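Local coordinates for protein light Chain (Clostridium botulinum, PDB 6BVD) that acts as the zinc-dependent protease domain of a botulinum neurotoxin, probably cleaving a neuronal SNARE protein and so blocking neurotransmitter release, at residues 10-15 with 84-89; 90-95 with 380-385; 96-101 with 387-392; 195-200 with 224-229. All blocks are in the same frame, centred on the assembly; numbering follows the deposited sequence.

Contact 1: 10-15 with 84-89; sequences FNYDDP and TEKNKY
Tyr12 and Asn87 both hold CG anti to the backbone N (chi1 -172° and -178°), which lays the tyrosine ring along helix 83-100 and sends the asparagine amide across to the loop. Tyr12 is the second residue of a type I beta turn from Asn11 to Asp14, and its backbone gives the direct bond between the segments: Tyr12 N donates to Asn87 OD1 at 2.8 Å, the donor tilted somewhat out of the carbonyl plane. Gln91 NE2 adds a weak bond to the same oxygen. Beside this link, Tyr12 CB packs on Asn87 CB at 3.8 Å. Lys86 runs alongside the ring, pointing the same way. Its CB makes a CH-pi contact over one face, 4.2 Å from the Tyr12 ring centroid, and Lys86 CD touches Tyr12 CZ at 3.8 Å. The ammonium of Lys86 bonds to Leu80 O, while Lys37 makes a cation-pi contact with Tyr12. Within the turn, the Asp14 carboxylate takes Asn11 N on OD2 and Asn11 ND2 on OD1. Ile395 O of the second subunit also accepts from Asn11 ND2, and Ala397 N of that subunit donates to Asp14 OD2, so the turn belongs to the subunit interface. Between the two side-chain amides, whose planes are 40° apart, one water donates to Asn11 OD1 at 2.9 Å and accepts from Asn87 ND2 at 3.1 Å.

Contact 2: 90-95 with 380-385; sequences LQIMIK and NLLDDS. With CA (calcium ion), chain C.
The Asp384 carboxylate has the ammonium of Lys95 over one face and a calcium ion at its two oxygens. Lys95 NZ forms a salt bridge to Asp384 OD1 at 3.1 Å, standing 61° out of the carboxylate plane. The calcium is chelated by both oxygens, Asp384 OD1 at 2.5 Å and OD2 at 2.3 Å, and lies slightly to the other side of that plane from the ammonium. The Lys95 side chain leaves its CA with CG turned away from N (chi1 -165°) and runs stretched out from there to the carboxylate. At the flat peptide carbonyl of Leu381 the approach is different: Lys95 NZ meets Leu381 O on a lone pair, in the carbonyl plane, at 2.9 Å. A weaker bond goes from Lys95 NZ to Leu382 O, 3.3 Å long. Tyr387 O of the same chain and Asp384 OD2 of the second subunit also accept from this buried ammonium, so its charge is met by carbonyl oxygens and carboxylates together.

Beside the polar cluster the contact is apolar. Ile92 crosses both leucines at about a right angle, its CG1 reaching Leu382 CG at 3.8 Å and its CG2 reaching Leu381 CD1 at 4.0 Å. Gln91 contributes its CB against Leu382 CD2, while its amide donates to Phe10 O. Asp383 closes an Asx turn, OD1 accepting from both N and OG of Ser385. With Glu389, and Asp384 and Glu389 of the second subunit, the arrangement forms a carboxylate-rich calcium site shared by two subunits.

Contact 3: 96-101 with 387-392; sequences LFKRIN and YTEVDG. With CA (calcium ion), chain C.
Arg99 and Tyr387 cross at about a right angle, the guanidinium and ring planes 89° apart, with Arg99 CD 3.3 Å from Tyr387 OH. A near-180° first torsion in Arg99 (chi1 170°) swings the chain out from the last turns of helix 83-100 into the curl of 387-392. There the guanidinium lies flat against the peptide between Asp391 and Gly392: Gly392 N sits over its centre, 3.3 Å from Arg99 CZ, with Asp391 C nearer the rim on the same face. At the edge, Arg99 NH1 donates to Glu389 O at 3.1 Å with an N-H...O angle of 158°, although the donor stands well above that carbonyl's plane. A water accepts from Arg99 NH2 at 2.9 Å and passes a longer bond to Val390 O.

Tyr387 is also crossed at about a right angle by Leu96, whose CD2 lies 3.9 Å from Tyr387 CE2. Nearer the calcium, Lys98 CB rests on Glu389 CG at 3.9 Å, and the bent glutamate chain carries OE1 and OE2 to the metal, at 2.5 and 2.8 Å. The curl is closed on itself by reciprocal backbone bonds between Thr388 and Gly392, and by an ST motif in which Thr388 OG1 accepts from Asp391 N.

Asp221 ties the two crossing groups together, OD2 in a salt bridge with Arg99 NH2, OD1 in a hydrogen bond with Tyr387 OH. The arginine's charge is thus shared between a carboxylate and backbone oxygen, which would fix the guanidinium's rotation and hold the Glu389 loop to the helix.

Contact 4: 195-200 with 224-229; sequences VEFSPE and LILMHE
The zinc-binding HExxH helix, 222-237, rests here on the chain leaving strand 193-196, with Phe197 as the wedge between Ile225, Leu226 and Glu229. In Phe197 a chi1 of -167° puts CG beside the carbonyl carbon, which drives the ring straight at the helix. Leu226 CD1 stands over the centre of one face in a CH-pi contact, 4.0 Å from the Phe197 ring centroid and almost exactly on the ring normal. The outer end of the ring presses into the helix itself: Phe197 CZ meets Leu226 CB at 3.6 Å, and Phe197 CE1 comes equally close to Leu226 CA. At the ring edge, near its plane, Ile225 CG2 touches Phe197 CE1 at 3.6 Å; the two side chains cross at about a right angle.

One turn further on are His228 and Glu229, the first pair of the HExxH signature of this zinc protease family. His228 binds the zinc ion together with His232 and Glu266. Glu229 is flanked on the strand side by Val195 and Phe197, its CB lying 4.2 Å from Val195 CG1 and its CG 4.3 Å from Phe197 CD1, an oblique approach to the ring. The Glu229 side chain comes within about 4 Å of the zinc and about 3 Å of a bound acetate (nearest atoms), consistent with the role of this glutamate in related zinc proteases, where it activates the water. Thr169 OG1, from the neighbouring strand 168-171, hydrogen-bonds Glu229 OE1, while Glu229 OE2 lies at the edge of the His228 ring, in its plane.

How the contacts relate
Helix 83-100 runs through contacts 1, 2 and 3 in turn, and its flank packs on contact 4. Lys88 CG packs on Leu382 CD1 at 3.8 Å, joining contact 1 to contact 2. Contacts 2 and 3 have centres 9 Å apart and share the calcium ion; between them Leu381 O lies 3.5 Å from Tyr387 CD2. Contacts 1, 2 and 3 all touch the second subunit; contact 4 does not. Contact 4, at the zinc site, is tied to contact 1 by Tyr89 OH to Phe197 O (2.8 Å) and by a salt bridge from Lys88 to Glu200. Leu226 takes Ile100 of contact 3 on its CD2, so helix 83-100 lies between the calcium ion and the zinc-binding helix 222-237.

Contact 1: 10-15 with 84-89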
# COMPACT_ATOMS: atom_id res chain seq x y z
N PHE A 10 -2.80 -13.80 0.80
CA PHE A 10 -2.64 -15.20 1.18
C PHE A 10 -1.15 -15.51 1.20
O PHE A 10 -0.35 -14.83 0.53
CB PHE A 10 -3.37 -16.16 0.19
CG PHE A 10 -3.63 -15.54 -1.18
CD1 PHE A 10 -2.58 -15.19 -2.02
CD2 PHE A 10 -4.94 -15.29 -1.60
CE1 PHE A 10 -2.81 -14.61 -3.27
CE2 PHE A 10 -5.19 -14.71 -2.85
CZ PHE A 10 -4.13 -14.38 -3.70
N ASN A 11 -0.77 -16.51 1.99
CA ASN A 11 0.58 -17.08 1.92
C ASN A 11 0.48 -18.43 1.22
O ASN A 11 -0.58 -19.05 1.25
CB ASN A 11 1.16 -17.21 3.33
CG ASN A 11 1.02 -15.92 4.13
OD1 ASN A 11 1.77 -14.99 3.90
ND2 ASN A 11 0.06 -15.88 5.06
N TYR A 12 1.56 -18.89 0.58
CA TYR A 12 1.48 -20.15 -0.17
C TYR A 12 1.05 -21.31 0.74
O TYR A 12 0.35 -22.22 0.31
CB TYR A 12 2.81 -20.51 -0.85
CG TYR A 12 2.64 -21.68 -1.77
CD1 TYR A 12 2.07 -21.52 -3.02
CD2 TYR A 12 2.99 -22.97 -1.36
CE1 TYR A 12 1.88 -22.62 -3.87
CE2 TYR A 12 2.80 -24.06 -2.19
CZ TYR A 12 2.25 -23.88 -3.44
OH TYR A 12 2.06 -24.97 -4.26
N ASP A 13 1.46 -21.26 2.00
CA ASP A 13 1.16 -22.35 2.91
C ASP A 13 -0.18 -22.23 3.64
O ASP A 13 -0.52 -23.12 4.41
CB ASP A 13 2.27 -22.48 3.97
CG ASP A 13 3.54 -23.12 3.42
OD1 ASP A 13 3.52 -23.79 2.36
OD2 ASP A 13 4.58 -22.95 4.08
N ASP A 14 -0.96 -21.18 3.40
CA ASP A 14 -2.28 -21.09 4.02
C ASP A 14 -3.14 -22.30 3.62
O ASP A 14 -3.11 -22.75 2.48
CB ASP A 14 -3.03 -19.83 3.62
CG ASP A 14 -2.41 -18.53 4.12
OD1 ASP A 14 -1.45 -18.55 4.93
OD2 ASP A 14 -2.92 -17.48 3.67
N PRO A 15 -3.94 -22.80 4.54
CA PRO A 15 -4.75 -23.98 4.19
C PRO A 15 -5.85 -23.65 3.19
O PRO A 15 -6.25 -22.49 3.08
CB PRO A 15 -5.35 -24.42 5.54
CG PRO A 15 -5.35 -23.24 6.37
CD PRO A 15 -4.15 -22.36 5.93
N THR A 84 9.08 -21.60 -0.68
CA THR A 84 9.44 -20.25 -0.28
C THR A 84 9.40 -19.30 -1.49
O THR A 84 8.86 -18.20 -1.42
CB THR A 84 10.83 -20.21 0.40
OG1 THR A 84 10.75 -20.87 1.66
CG2 THR A 84 11.26 -18.77 0.65
N GLU A 85 9.96 -19.73 -2.62
CA GLU A 85 9.93 -18.87 -3.80
C GLU A 85 8.52 -18.76 -4.42
O GLU A 85 8.19 -17.73 -5.01
CB GLU A 85 10.94 -19.35 -4.85
CG GLU A 85 11.27 -18.23 -5.86
CD GLU A 85 12.54 -18.49 -6.68
OE1 GLU A 85 12.77 -19.64 -7.10
OE2 GLU A 85 13.32 -17.52 -6.85
N LYS A 86 7.69 -19.80 -4.31
CA LYS A 86 6.31 -19.67 -4.79
C LYS A 86 5.57 -18.60 -3.95
O LYS A 86 4.76 -17.81 -4.47
CB LYS A 86 5.58 -21.03 -4.72
CG LYS A 86 6.20 -22.06 -5.63
CD LYS A 86 5.35 -23.37 -5.62
CE LYS A 86 5.84 -24.45 -6.57
NZ LYS A 86 7.07 -25.16 -6.12
N ASN A 87 5.86 -18.57 -2.65
CA ASN A 87 5.23 -17.60 -1.78
C ASN A 87 5.70 -16.18 -2.12
O ASN A 87 4.93 -15.23 -2.10
CB ASN A 87 5.50 -17.92 -0.32
CG ASN A 87 4.81 -16.94 0.62
OD1 ASN A 87 3.59 -16.90 0.70
ND2 ASN A 87 5.60 -16.12 1.30
N LYS A 88 6.99 -16.05 -2.43
CA LYS A 88 7.53 -14.75 -2.79
C LYS A 88 6.82 -14.24 -4.05
O LYS A 88 6.38 -13.09 -4.09
CB LYS A 88 9.04 -14.84 -3.01
CG LYS A 88 9.69 -13.46 -3.08
CD LYS A 88 11.10 -13.52 -3.66
CE LYS A 88 11.72 -12.13 -3.71
NZ LYS A 88 13.10 -12.17 -4.27
N TYR A 89 6.67 -15.13 -5.05
CA TYR A 89 5.96 -14.84 -6.30
C TYR A 89 4.52 -14.37 -6.01
O TYR A 89 4.03 -13.40 -6.60
CB TYR A 89 5.96 -16.12 -7.22
CG TYR A 89 5.24 -15.94 -8.52
CD1 TYR A 89 5.94 -15.71 -9.72
CD2 TYR A 89 3.85 -16.02 -8.57
CE1 TYR A 89 5.27 -15.52 -10.91
CE2 TYR A 89 3.17 -15.85 -9.76
CZ TYR A 89 3.88 -15.62 -10.92
OH TYR A 89 3.17 -15.46 -12.09
O HOH W 1 4.31 -13.92 3.10

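Contact 2: 90-95 with 380-385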
# COMPACT_ATOMS: atom_id res chain seq x y z
N LEU A 90 3.82 -15.08 -5.13
CA LEU A 90 2.48 -14.69 -4.73
C LEU A 90 2.48 -13.26 -4.13
O LEU A 90 1.62 -12.46 -4.45
CB LEU A 90 1.93 -15.64 -3.68
CG LEU A 90 1.32 -16.94 -4.17
CD1 LEU A 90 0.62 -17.64 -2.97
CD2 LEU A 90 0.35 -16.68 -5.31
N GLN A 91 3.41 -12.96 -3.23
CA GLN A 91 3.40 -11.63 -2.59
C GLN A 91 3.68 -10.50 -3.58
O GLN A 91 3.21 -9.38 -3.41
CB GLN A 91 4.40 -11.56 -1.44
CG GLN A 91 4.23 -12.68 -0.42
CD GLN A 91 2.79 -12.86 0.05
OE1 GLN A 91 2.14 -11.91 0.46
NE2 GLN A 91 2.31 -14.11 0.00
N ILE A 92 4.52 -10.76 -4.57
CA ILE A 92 4.82 -9.75 -5.57
C ILE A 92 3.57 -9.52 -6.40
O ILE A 92 3.20 -8.39 -6.69
CB ILE A 92 6.02 -10.18 -6.43
CG1 ILE A 92 7.26 -10.26 -5.54
CG2 ILE A 92 6.18 -9.29 -7.69
CD1 ILE A 92 8.49 -10.83 -6.22
N MET A 93 2.89 -10.61 -6.77
CA MET A 93 1.68 -10.49 -7.56
C MET A 93 0.61 -9.70 -6.79
O MET A 93 -0.10 -8.86 -7.36
CB MET A 93 1.14 -11.89 -7.97
CG MET A 93 2.07 -12.65 -8.89
SD MET A 93 2.47 -11.73 -10.38
CE MET A 93 0.85 -11.48 -11.13
N ILE A 94 0.52 -9.94 -5.49
CA ILE A 94 -0.39 -9.17 -4.65
C ILE A 94 -0.00 -7.68 -4.71
O ILE A 94 -0.82 -6.79 -4.87
CB ILE A 94 -0.32 -9.68 -3.20
CG1 ILE A 94 -1.02 -11.04 -3.07
CG2 ILE A 94 -0.99 -8.73 -2.25
CD1 ILE A 94 -0.75 -11.70 -1.73
N LYS A 95 1.29 -7.42 -4.63
CA LYS A 95 1.75 -6.01 -4.67
C LYS A 95 1.43 -5.36 -6.02
O LYS A 95 1.00 -4.18 -6.09
CB LYS A 95 3.25 -5.95 -4.36
CG LYS A 95 3.73 -4.51 -4.02
CD LYS A 95 5.15 -4.52 -3.49
CE LYS A 95 5.56 -3.07 -3.13
NZ LYS A 95 6.71 -3.17 -2.22
N ASN A 380 14.28 -6.80 -5.37
CA ASN A 380 13.62 -6.20 -4.22
C ASN A 380 12.31 -5.48 -4.46
O ASN A 380 12.09 -4.39 -3.92
CB ASN A 380 14.59 -5.21 -3.54
CG ASN A 380 15.88 -5.87 -3.12
OD1 ASN A 380 16.96 -5.52 -3.62
ND2 ASN A 380 15.78 -6.85 -2.23
N LEU A 381 11.43 -6.06 -5.26
CA LEU A 381 10.15 -5.46 -5.54
C LEU A 381 9.31 -5.36 -4.26
O LEU A 381 8.44 -4.48 -4.13
CB LEU A 381 9.41 -6.26 -6.62
CG LEU A 381 10.07 -6.24 -8.03
CD1 LEU A 381 9.35 -7.17 -9.00
CD2 LEU A 381 10.08 -4.81 -8.57
N LEU A 382 9.57 -6.27 -3.33
CA LEU A 382 8.80 -6.32 -2.08
C LEU A 382 9.22 -5.27 -1.05
O LEU A 382 8.49 -5.04 -0.09
CB LEU A 382 8.93 -7.70 -1.44
CG LEU A 382 8.16 -8.82 -2.14
CD1 LEU A 382 8.57 -10.14 -1.52
CD2 LEU A 382 6.70 -8.58 -1.91
N ASP A 383 10.38 -4.62 -1.25
CA ASP A 383 10.93 -3.60 -0.36
C ASP A 383 10.38 -2.20 -0.68
O ASP A 383 10.71 -1.62 -1.72
CB ASP A 383 12.47 -3.61 -0.47
CG ASP A 383 13.18 -2.73 0.56
OD1 ASP A 383 12.63 -1.73 1.05
OD2 ASP A 383 14.35 -3.02 0.84
N ASP A 384 9.59 -1.64 0.25
CA ASP A 384 8.90 -0.36 0.00
C ASP A 384 9.86 0.83 -0.09
O ASP A 384 9.43 1.91 -0.50
CB ASP A 384 7.85 -0.11 1.09
CG ASP A 384 6.53 -0.89 0.83
OD1 ASP A 384 6.04 -0.87 -0.31
OD2 ASP A 384 6.03 -1.57 1.76
N SER A 385 11.13 0.66 0.29
CA SER A 385 12.12 1.72 0.01
C SER A 385 12.66 1.68 -1.44
O SER A 385 13.38 2.61 -1.86
CB SER A 385 13.30 1.65 0.99
OG SER A 385 14.08 0.49 0.80
CA CA C . 4.04 -1.91 0.66

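Contact 3: 96-101 with 387-392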
# COMPACT_ATOMS: atom_id res chain seq x y z
N LEU A 96 1.59 -6.11 -7.10
CA LEU A 96 1.33 -5.56 -8.43
C LEU A 96 -0.16 -5.31 -8.68
O LEU A 96 -0.53 -4.29 -9.26
CB LEU A 96 1.92 -6.46 -9.52
CG LEU A 96 3.43 -6.67 -9.47
CD1 LEU A 96 3.92 -7.52 -10.64
CD2 LEU A 96 4.23 -5.33 -9.47
N PHE A 97 -1.02 -6.21 -8.19
CA PHE A 97 -2.44 -5.97 -8.32
C PHE A 97 -2.87 -4.77 -7.46
O PHE A 97 -3.70 -3.98 -7.91
CB PHE A 97 -3.25 -7.23 -7.96
CG PHE A 97 -3.48 -8.15 -9.14
CD1 PHE A 97 -4.64 -8.07 -9.89
CD2 PHE A 97 -2.52 -9.07 -9.52
CE1 PHE A 97 -4.85 -8.92 -10.99
CE2 PHE A 97 -2.70 -9.95 -10.60
CZ PHE A 97 -3.87 -9.87 -11.36
N LYS A 98 -2.30 -4.62 -6.25
CA LYS A 98 -2.60 -3.44 -5.43
C LYS A 98 -2.10 -2.16 -6.10
O LYS A 98 -2.70 -1.11 -5.93
CB LYS A 98 -2.00 -3.56 -4.02
CG LYS A 98 -2.79 -4.53 -3.12
CD LYS A 98 -2.49 -4.43 -1.62
CE LYS A 98 -1.29 -5.29 -1.19
NZ LYS A 98 -1.07 -5.40 0.28
N ARG A 99 -0.98 -2.24 -6.81
CA ARG A 99 -0.47 -1.05 -7.54
C ARG A 99 -1.48 -0.68 -8.64
O ARG A 99 -1.92 0.46 -8.76
CB ARG A 99 0.93 -1.34 -8.09
CG ARG A 99 1.50 -0.26 -9.08
CD ARG A 99 2.98 -0.05 -8.83
NE ARG A 99 3.59 0.91 -9.77
CZ ARG A 99 3.36 2.22 -9.79
NH1 ARG A 99 2.50 2.78 -8.93
NH2 ARG A 99 3.98 2.98 -10.69
N ILE A 100 -1.90 -1.68 -9.43
CA ILE A 100 -2.86 -1.44 -10.49
C ILE A 100 -4.16 -0.86 -9.93
O ILE A 100 -4.76 0.07 -10.51
CB ILE A 100 -3.16 -2.75 -11.27
CG1 ILE A 100 -1.89 -3.25 -12.00
CG2 ILE A 100 -4.24 -2.47 -12.25
CD1 ILE A 100 -2.00 -4.68 -12.59
N ASN A 101 -4.56 -1.36 -8.77
CA ASN A 101 -5.81 -0.90 -8.16
C ASN A 101 -5.64 0.44 -7.42
O ASN A 101 -6.57 0.88 -6.78
CB ASN A 101 -6.37 -1.97 -7.18
CG ASN A 101 -7.89 -2.06 -7.20
OD1 ASN A 101 -8.53 -1.78 -8.22
ND2 ASN A 101 -8.48 -2.47 -6.06
N TYR A 387 10.51 -0.07 -4.24
CA TYR A 387 9.37 -0.13 -5.10
C TYR A 387 8.10 -0.08 -4.25
O TYR A 387 7.97 -0.88 -3.33
CB TYR A 387 9.43 -1.43 -5.92
CG TYR A 387 8.34 -1.59 -6.93
CD1 TYR A 387 8.47 -1.07 -8.20
CD2 TYR A 387 7.19 -2.34 -6.64
CE1 TYR A 387 7.49 -1.22 -9.14
CE2 TYR A 387 6.19 -2.51 -7.60
CZ TYR A 387 6.36 -1.96 -8.86
OH TYR A 387 5.39 -2.14 -9.85
N THR A 388 7.18 0.83 -4.52
CA THR A 388 5.94 0.89 -3.72
C THR A 388 4.67 0.65 -4.53
O THR A 388 4.64 0.88 -5.76
CB THR A 388 5.75 2.25 -3.03
OG1 THR A 388 5.61 3.31 -4.01
CG2 THR A 388 6.90 2.52 -2.07
N GLU A 389 3.60 0.21 -3.85
CA GLU A 389 2.29 0.15 -4.53
C GLU A 389 1.88 1.47 -5.21
O GLU A 389 1.43 1.47 -6.34
CB GLU A 389 1.16 -0.20 -3.52
CG GLU A 389 1.25 -1.63 -2.93
CD GLU A 389 2.14 -1.77 -1.70
OE1 GLU A 389 2.81 -0.79 -1.22
OE2 GLU A 389 2.22 -2.90 -1.19
N VAL A 390 2.00 2.58 -4.49
CA VAL A 390 1.45 3.86 -4.94
C VAL A 390 2.33 4.51 -6.03
O VAL A 390 1.79 5.17 -6.93
CB VAL A 390 1.24 4.86 -3.74
CG1 VAL A 390 2.55 5.18 -3.01
CG2 VAL A 390 0.53 6.16 -4.16
N ASP A 391 3.64 4.33 -5.96
CA ASP A 391 4.55 5.07 -6.91
C ASP A 391 5.50 4.24 -7.75
O ASP A 391 6.22 4.79 -8.62
CB ASP A 391 5.43 6.09 -6.13
CG ASP A 391 4.63 7.21 -5.47
OD1 ASP A 391 3.64 7.70 -6.07
OD2 ASP A 391 4.99 7.59 -4.32
N GLY A 392 5.58 2.93 -7.48
CA GLY A 392 6.55 2.09 -8.15
C GLY A 392 7.97 2.44 -7.75
O GLY A 392 8.31 2.56 -6.56
CA CA C . 4.04 -1.91 0.66
O HOH W 2 2.62 5.51 -10.07

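Contact 4: 195-200 with 224-229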
# COMPACT_ATOMS: atom_id res chain seq x y z
N VAL A 195 -2.50 -16.49 -18.60
CA VAL A 195 -1.26 -15.68 -18.69
C VAL A 195 -0.05 -16.39 -18.06
O VAL A 195 -0.15 -16.98 -17.02
CB VAL A 195 -1.43 -14.30 -18.00
CG1 VAL A 195 -0.07 -13.58 -17.89
CG2 VAL A 195 -2.43 -13.46 -18.77
N GLU A 196 1.09 -16.39 -18.74
CA GLU A 196 2.34 -16.77 -18.12
C GLU A 196 3.05 -15.47 -17.78
O GLU A 196 3.34 -14.68 -18.70
CB GLU A 196 3.21 -17.62 -19.06
CG GLU A 196 2.50 -18.86 -19.56
CD GLU A 196 3.22 -19.46 -20.74
OE1 GLU A 196 4.46 -19.56 -20.71
OE2 GLU A 196 2.53 -19.77 -21.73
N PHE A 197 3.28 -15.23 -16.50
CA PHE A 197 3.83 -13.93 -16.08
C PHE A 197 5.00 -14.09 -15.11
O PHE A 197 4.96 -14.88 -14.14
CB PHE A 197 2.74 -13.07 -15.42
CG PHE A 197 3.16 -11.64 -15.25
CD1 PHE A 197 3.28 -10.83 -16.36
CD2 PHE A 197 3.49 -11.14 -14.00
CE1 PHE A 197 3.71 -9.51 -16.22
CE2 PHE A 197 3.90 -9.81 -13.86
CZ PHE A 197 4.02 -9.02 -14.96
N SER A 198 6.02 -13.27 -15.35
CA SER A 198 7.26 -13.37 -14.62
C SER A 198 7.67 -11.96 -14.16
O SER A 198 8.35 -11.25 -14.90
CB SER A 198 8.34 -13.99 -15.52
OG SER A 198 9.54 -14.29 -14.85
N PRO A 199 7.21 -11.53 -12.96
CA PRO A 199 7.42 -10.14 -12.50
C PRO A 199 8.86 -9.76 -12.14
O PRO A 199 9.20 -8.57 -12.16
CB PRO A 199 6.53 -10.04 -11.25
CG PRO A 199 6.49 -11.43 -10.73
CD PRO A 199 6.45 -12.33 -11.97
N GLU A 200 9.69 -10.74 -11.79
CA GLU A 200 11.05 -10.47 -11.35
C GLU A 200 12.11 -10.37 -12.45
O GLU A 200 13.26 -10.07 -12.14
CB GLU A 200 11.49 -11.55 -10.36
CG GLU A 200 10.65 -11.58 -9.08
CD GLU A 200 11.23 -12.50 -8.04
OE1 GLU A 200 11.12 -13.74 -8.20
OE2 GLU A 200 11.83 -12.01 -7.08
N LEU A 224 3.13 -2.19 -15.07
CA LEU A 224 2.75 -1.81 -16.41
C LEU A 224 2.88 -3.03 -17.33
O LEU A 224 2.03 -3.24 -18.21
CB LEU A 224 3.61 -0.61 -16.93
CG LEU A 224 3.14 -0.10 -18.30
CD1 LEU A 224 1.68 0.39 -18.19
CD2 LEU A 224 4.06 1.03 -18.86
N ILE A 225 3.92 -3.85 -17.09
CA ILE A 225 4.10 -5.09 -17.84
C ILE A 225 2.89 -6.02 -17.60
O ILE A 225 2.39 -6.61 -18.55
CB ILE A 225 5.42 -5.84 -17.48
CG1 ILE A 225 6.66 -4.95 -17.77
CG2 ILE A 225 5.53 -7.13 -18.29
CD1 ILE A 225 6.76 -4.48 -19.25
N LEU A 226 2.41 -6.10 -16.36
CA LEU A 226 1.23 -6.93 -16.07
C LEU A 226 -0.02 -6.34 -16.76
O LEU A 226 -0.80 -7.04 -17.41
CB LEU A 226 1.04 -7.05 -14.55
CG LEU A 226 -0.19 -7.80 -14.05
CD1 LEU A 226 -0.28 -9.20 -14.70
CD2 LEU A 226 -0.14 -7.85 -12.51
N MET A 227 -0.18 -5.02 -16.68
CA MET A 227 -1.30 -4.37 -17.36
C MET A 227 -1.33 -4.64 -18.90
O MET A 227 -2.40 -4.88 -19.49
CB MET A 227 -1.31 -2.86 -17.06
CG MET A 227 -1.89 -2.55 -15.64
SD MET A 227 -2.09 -0.79 -15.32
CE MET A 227 -0.43 -0.34 -14.81
N HIS A 228 -0.16 -4.65 -19.52
CA HIS A 228 -0.04 -4.96 -20.93
C HIS A 228 -0.64 -6.36 -21.20
O HIS A 228 -1.44 -6.50 -22.08
CB HIS A 228 1.43 -4.88 -21.35
CG HIS A 228 1.67 -5.20 -22.78
ND1 HIS A 228 1.80 -4.22 -23.76
CD2 HIS A 228 1.72 -6.39 -23.43
CE1 HIS A 228 1.99 -4.81 -24.93
NE2 HIS A 228 1.94 -6.12 -24.76
N GLU A 229 -0.29 -7.36 -20.38
CA GLU A 229 -0.86 -8.71 -20.56
C GLU A 229 -2.39 -8.71 -20.25
O GLU A 229 -3.16 -9.37 -20.91
CB GLU A 229 -0.13 -9.73 -19.66
CG GLU A 229 1.31 -9.94 -20.09
CD GLU A 229 1.48 -10.16 -21.61
OE1 GLU A 229 0.90 -11.14 -22.16
OE2 GLU A 229 2.21 -9.39 -22.28